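AxyAgu115A (Amphibacillus xylanus NBRC 15112, PDB 6NPS) probably removes alpha-linked glucuronic acid side groups from glucuronoxylan by hydrolysis. Local coordinates at residues P166-R171 with D466-F471. The protein carries 3 engineered substitutions. Numbering follows the deposited sequence.
Sequences PSVKYR and DLAYDF
Val168 N and Ser167 N donate hydrogen bonds to the last carbonyls of helix 458-469. Val168 N reaches Ala468 O at 3.0 Å, with a bent angle of 132° at the hydrogen. Ser167 N binds Tyr469 O, also at 3.0 Å, and sits above the plane of that carbonyl. The loop that leads into strand 170-174 thus ties down the C-terminal end of the helix. Pro166 adds a CA-H...O contact to Tyr469 O.

The side chain of Ser167 takes a bond from the residue after the helix end. Its OG lies beside its own backbone N and accepts Phe471 N at 2.7 Å, almost straight at 170°. A water joins the same OG to Asp470 OD1, which also caps the next helix at Lys473 N.

Arg171 runs its aliphatic part over the Ala468 methyl, with CG 3.6 Å from Ala468 CB. The chain then bends at chi3 (-55°). This bend brings NH1 to Val168 O at 2.9 Å, in the guanidinium plane, which braces the turn before the strand. Pro166 CG lies over one guanidinium face, toward its rim, and also meets Tyr469 CE1 at 3.8 Å. NH2 forms a salt bridge with Glu95 and a hydrogen bond to Lys209 O, which probably offsets the charge of this buried side chain. A leucine in place of Arg171 would probably leave Val168 O, Lys209 O and Glu95 without this donor. Val168 CB meets Ala468 CB at 4.1 Å, next to the Arg171 chain, and both residues touch Trp447 of strand 446-450.

Strands 170-174 and 446-450 are parallel neighbours, the first and last strands of the eight-stranded TIM-type barrel. The contact joins the entry to the first strand with the end of the helix that follows the last, where the barrel closes.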
ATOM      1  N   PRO A 166     -19.824  50.302 -16.843  1.00 41.92           N
ATOM      2  CA  PRO A 166     -19.462  48.904 -16.554  1.00 38.44           C
ATOM      3  C   PRO A 166     -20.651  48.100 -16.041  1.00 38.24           C
ATOM      4  O   PRO A 166     -21.456  48.586 -15.240  1.00 34.71           O
ATOM      5  CB  PRO A 166     -18.372  49.047 -15.481  1.00 36.76           C
ATOM      6  CG  PRO A 166     -17.731  50.417 -15.781  1.00 34.89           C
ATOM      7  CD  PRO A 166     -18.889  51.269 -16.231  1.00 37.08           C
ATOM      8  N   SER A 167     -20.738  46.827 -16.467  1.00 32.75           N
ATOM      9  CA  SER A 167     -21.880  46.006 -16.069  1.00 33.82           C
ATOM     10  C   SER A 167     -21.874  45.748 -14.561  1.00 34.34           C
ATOM     11  O   SER A 167     -22.940  45.649 -13.940  1.00 37.96           O
ATOM     12  CB  SER A 167     -21.878  44.664 -16.823  1.00 31.53           C
ATOM     13  OG  SER A 167     -21.685  44.835 -18.205  1.00 32.09           O
ATOM     14  N   VAL A 168     -20.695  45.674 -13.942  1.00 31.84           N
ATOM     15  CA  VAL A 168     -20.606  45.459 -12.502  1.00 30.84           C
ATOM     16  C   VAL A 168     -19.985  46.712 -11.863  1.00 29.55           C
ATOM     17  O   VAL A 168     -18.944  47.211 -12.312  1.00 32.45           O
ATOM     18  CB  VAL A 168     -19.812  44.176 -12.145  1.00 29.23           C
ATOM     19  CG1 VAL A 168     -19.648  44.057 -10.588  1.00 29.09           C
ATOM     20  CG2 VAL A 168     -20.483  42.901 -12.767  1.00 30.31           C
ATOM     21  N   LYS A 169     -20.610  47.207 -10.799  1.00 30.41           N
ATOM     22  CA  LYS A 169     -20.224  48.526 -10.278  1.00 32.57           C
ATOM     23  C   LYS A 169     -18.813  48.552  -9.674  1.00 36.33           C
ATOM     24  O   LYS A 169     -18.044  49.502  -9.922  1.00 30.74           O
ATOM     25  CB  LYS A 169     -21.229  49.003  -9.247  1.00 32.48           C
ATOM     26  CG  LYS A 169     -21.000  50.498  -8.904  1.00 40.90           C
ATOM     27  CD  LYS A 169     -22.086  51.029  -7.957  1.00 52.70           C
ATOM     28  CE  LYS A 169     -21.945  52.542  -7.747  1.00 58.73           C
ATOM     29  NZ  LYS A 169     -22.914  53.076  -6.729  1.00 64.37           N
ATOM     30  N   TYR A 170     -18.454  47.539  -8.870  1.00 27.42           N
ATOM     31  CA  TYR A 170     -17.124  47.432  -8.262  1.00 30.33           C
ATOM     32  C   TYR A 170     -16.460  46.125  -8.695  1.00 29.25           C
ATOM     33  O   TYR A 170     -17.052  45.050  -8.544  1.00 30.52           O
ATOM     34  CB  TYR A 170     -17.227  47.471  -6.746  1.00 30.08           C
ATOM     35  CG  TYR A 170     -17.926  48.719  -6.236  1.00 35.20           C
ATOM     36  CD1 TYR A 170     -17.336  49.981  -6.386  1.00 35.77           C
ATOM     37  CD2 TYR A 170     -19.190  48.654  -5.628  1.00 34.47           C
ATOM     38  CE1 TYR A 170     -17.934  51.102  -5.896  1.00 41.89           C
ATOM     39  CE2 TYR A 170     -19.812  49.818  -5.134  1.00 36.35           C
ATOM     40  CZ  TYR A 170     -19.169  51.028  -5.285  1.00 41.01           C
ATOM     41  OH  TYR A 170     -19.735  52.203  -4.837  1.00 48.23           O
ATOM     42  N   ARG A 171     -15.226  46.214  -9.206  1.00 26.54           N
ATOM     43  CA  ARG A 171     -14.618  45.104  -9.963  1.00 31.58           C
ATOM     44  C   ARG A 171     -13.142  45.049  -9.595  1.00 27.62           C
ATOM     45  O   ARG A 171     -12.428  46.039  -9.798  1.00 30.64           O
ATOM     46  CB  ARG A 171     -14.742  45.291 -11.499  1.00 32.44           C
ATOM     47  CG  ARG A 171     -16.127  45.630 -12.086  1.00 33.37           C
ATOM     48  CD  ARG A 171     -16.038  46.117 -13.573  1.00 26.46           C
ATOM     49  NE  ARG A 171     -15.137  47.260 -13.742  1.00 29.91           N
ATOM     50  CZ  ARG A 171     -15.422  48.509 -13.353  1.00 32.14           C
ATOM     51  NH1 ARG A 171     -16.615  48.789 -12.799  1.00 26.32           N
ATOM     52  NH2 ARG A 171     -14.529  49.474 -13.564  1.00 27.18           N
ATOM     53  N   ASP A 466     -12.828  41.403 -17.566  1.00 33.28           N
ATOM     54  CA  ASP A 466     -13.463  41.774 -18.833  1.00 29.72           C
ATOM     55  C   ASP A 466     -14.932  41.417 -18.797  1.00 26.48           C
ATOM     56  O   ASP A 466     -15.771  42.151 -19.321  1.00 32.97           O
ATOM     57  CB  ASP A 466     -12.791  41.050 -20.014  1.00 31.24           C
ATOM     58  CG  ASP A 466     -11.736  41.901 -20.708  1.00 41.06           C
ATOM     59  OD1 ASP A 466     -11.979  43.116 -20.862  1.00 44.95           O
ATOM     60  OD2 ASP A 466     -10.659  41.353 -21.094  1.00 37.60           O
ATOM     61  N   LEU A 467     -15.244  40.277 -18.182  1.00 29.29           N
ATOM     62  CA  LEU A 467     -16.623  39.864 -17.938  1.00 31.59           C
ATOM     63  C   LEU A 467     -17.355  40.853 -17.038  1.00 31.53           C
ATOM     64  O   LEU A 467     -18.499  41.236 -17.327  1.00 32.38           O
ATOM     65  CB  LEU A 467     -16.603  38.455 -17.313  1.00 32.48           C
ATOM     66  CG  LEU A 467     -17.964  37.798 -17.084  1.00 34.55           C
ATOM     67  CD1 LEU A 467     -18.709  37.711 -18.418  1.00 37.16           C
ATOM     68  CD2 LEU A 467     -17.767  36.417 -16.440  1.00 32.73           C
ATOM     69  N   ALA A 468     -16.710  41.299 -15.950  1.00 30.78           N
ATOM     70  CA  ALA A 468     -17.329  42.282 -15.055  1.00 30.74           C
ATOM     71  C   ALA A 468     -17.565  43.605 -15.771  1.00 32.13           C
ATOM     72  O   ALA A 468     -18.581  44.280 -15.544  1.00 33.45           O
ATOM     73  CB  ALA A 468     -16.453  42.537 -13.810  1.00 27.75           C
ATOM     74  N   TYR A 469     -16.630  43.998 -16.634  1.00 29.17           N
ATOM     75  CA  TYR A 469     -16.734  45.303 -17.275  1.00 28.12           C
ATOM     76  C   TYR A 469     -17.797  45.318 -18.368  1.00 32.03           C
ATOM     77  O   TYR A 469     -18.569  46.274 -18.461  1.00 33.33           O
ATOM     78  CB  TYR A 469     -15.366  45.698 -17.824  1.00 33.70           C
ATOM     79  CG  TYR A 469     -15.342  47.012 -18.587  1.00 37.12           C
ATOM     80  CD1 TYR A 469     -15.359  48.242 -17.914  1.00 34.15           C
ATOM     81  CD2 TYR A 469     -15.303  47.024 -19.983  1.00 34.03           C
ATOM     82  CE1 TYR A 469     -15.344  49.450 -18.625  1.00 37.14           C
ATOM     83  CE2 TYR A 469     -15.283  48.235 -20.702  1.00 36.20           C
ATOM     84  CZ  TYR A 469     -15.300  49.432 -20.010  1.00 40.30           C
ATOM     85  OH  TYR A 469     -15.273  50.602 -20.720  1.00 40.63           O
ATOM     86  N   ASP A 470     -17.863  44.277 -19.210  1.00 30.44           N
ATOM     87  CA  ASP A 470     -18.778  44.244 -20.383  1.00 39.28           C
ATOM     88  C   ASP A 470     -19.478  42.889 -20.414  1.00 39.83           C
ATOM     89  O   ASP A 470     -19.089  41.955 -21.131  1.00 36.82           O
ATOM     90  CB  ASP A 470     -18.026  44.520 -21.694  1.00 42.16           C
ATOM     91  CG  ASP A 470     -18.967  44.810 -22.882  1.00 51.66           C
ATOM     92  OD1 ASP A 470     -20.187  44.536 -22.799  1.00 46.45           O
ATOM     93  OD2 ASP A 470     -18.460  45.307 -23.910  1.00 54.69           O
ATOM     94  N   PHE A 471     -20.522  42.775 -19.600  1.00 35.70           N
ATOM     95  CA  PHE A 471     -21.195  41.487 -19.494  1.00 39.27           C
ATOM     96  C   PHE A 471     -21.974  41.168 -20.770  1.00 39.44           C
ATOM     97  O   PHE A 471     -22.174  39.998 -21.107  1.00 37.42           O
ATOM     98  CB  PHE A 471     -22.105  41.499 -18.262  1.00 34.43           C
ATOM     99  CG  PHE A 471     -22.586  40.162 -17.870  1.00 33.82           C
ATOM    100  CD1 PHE A 471     -21.782  39.332 -17.094  1.00 32.51           C
ATOM    101  CD2 PHE A 471     -23.831  39.709 -18.302  1.00 36.37           C
ATOM    102  CE1 PHE A 471     -22.219  38.066 -16.730  1.00 32.81           C
ATOM    103  CE2 PHE A 471     -24.290  38.438 -17.953  1.00 33.47           C
ATOM    104  CZ  PHE A 471     -23.496  37.622 -17.183  1.00 30.91           C
TER
HETATM  105  O   HOH W   1     -22.025  45.568 -21.190  1.00 59.14           O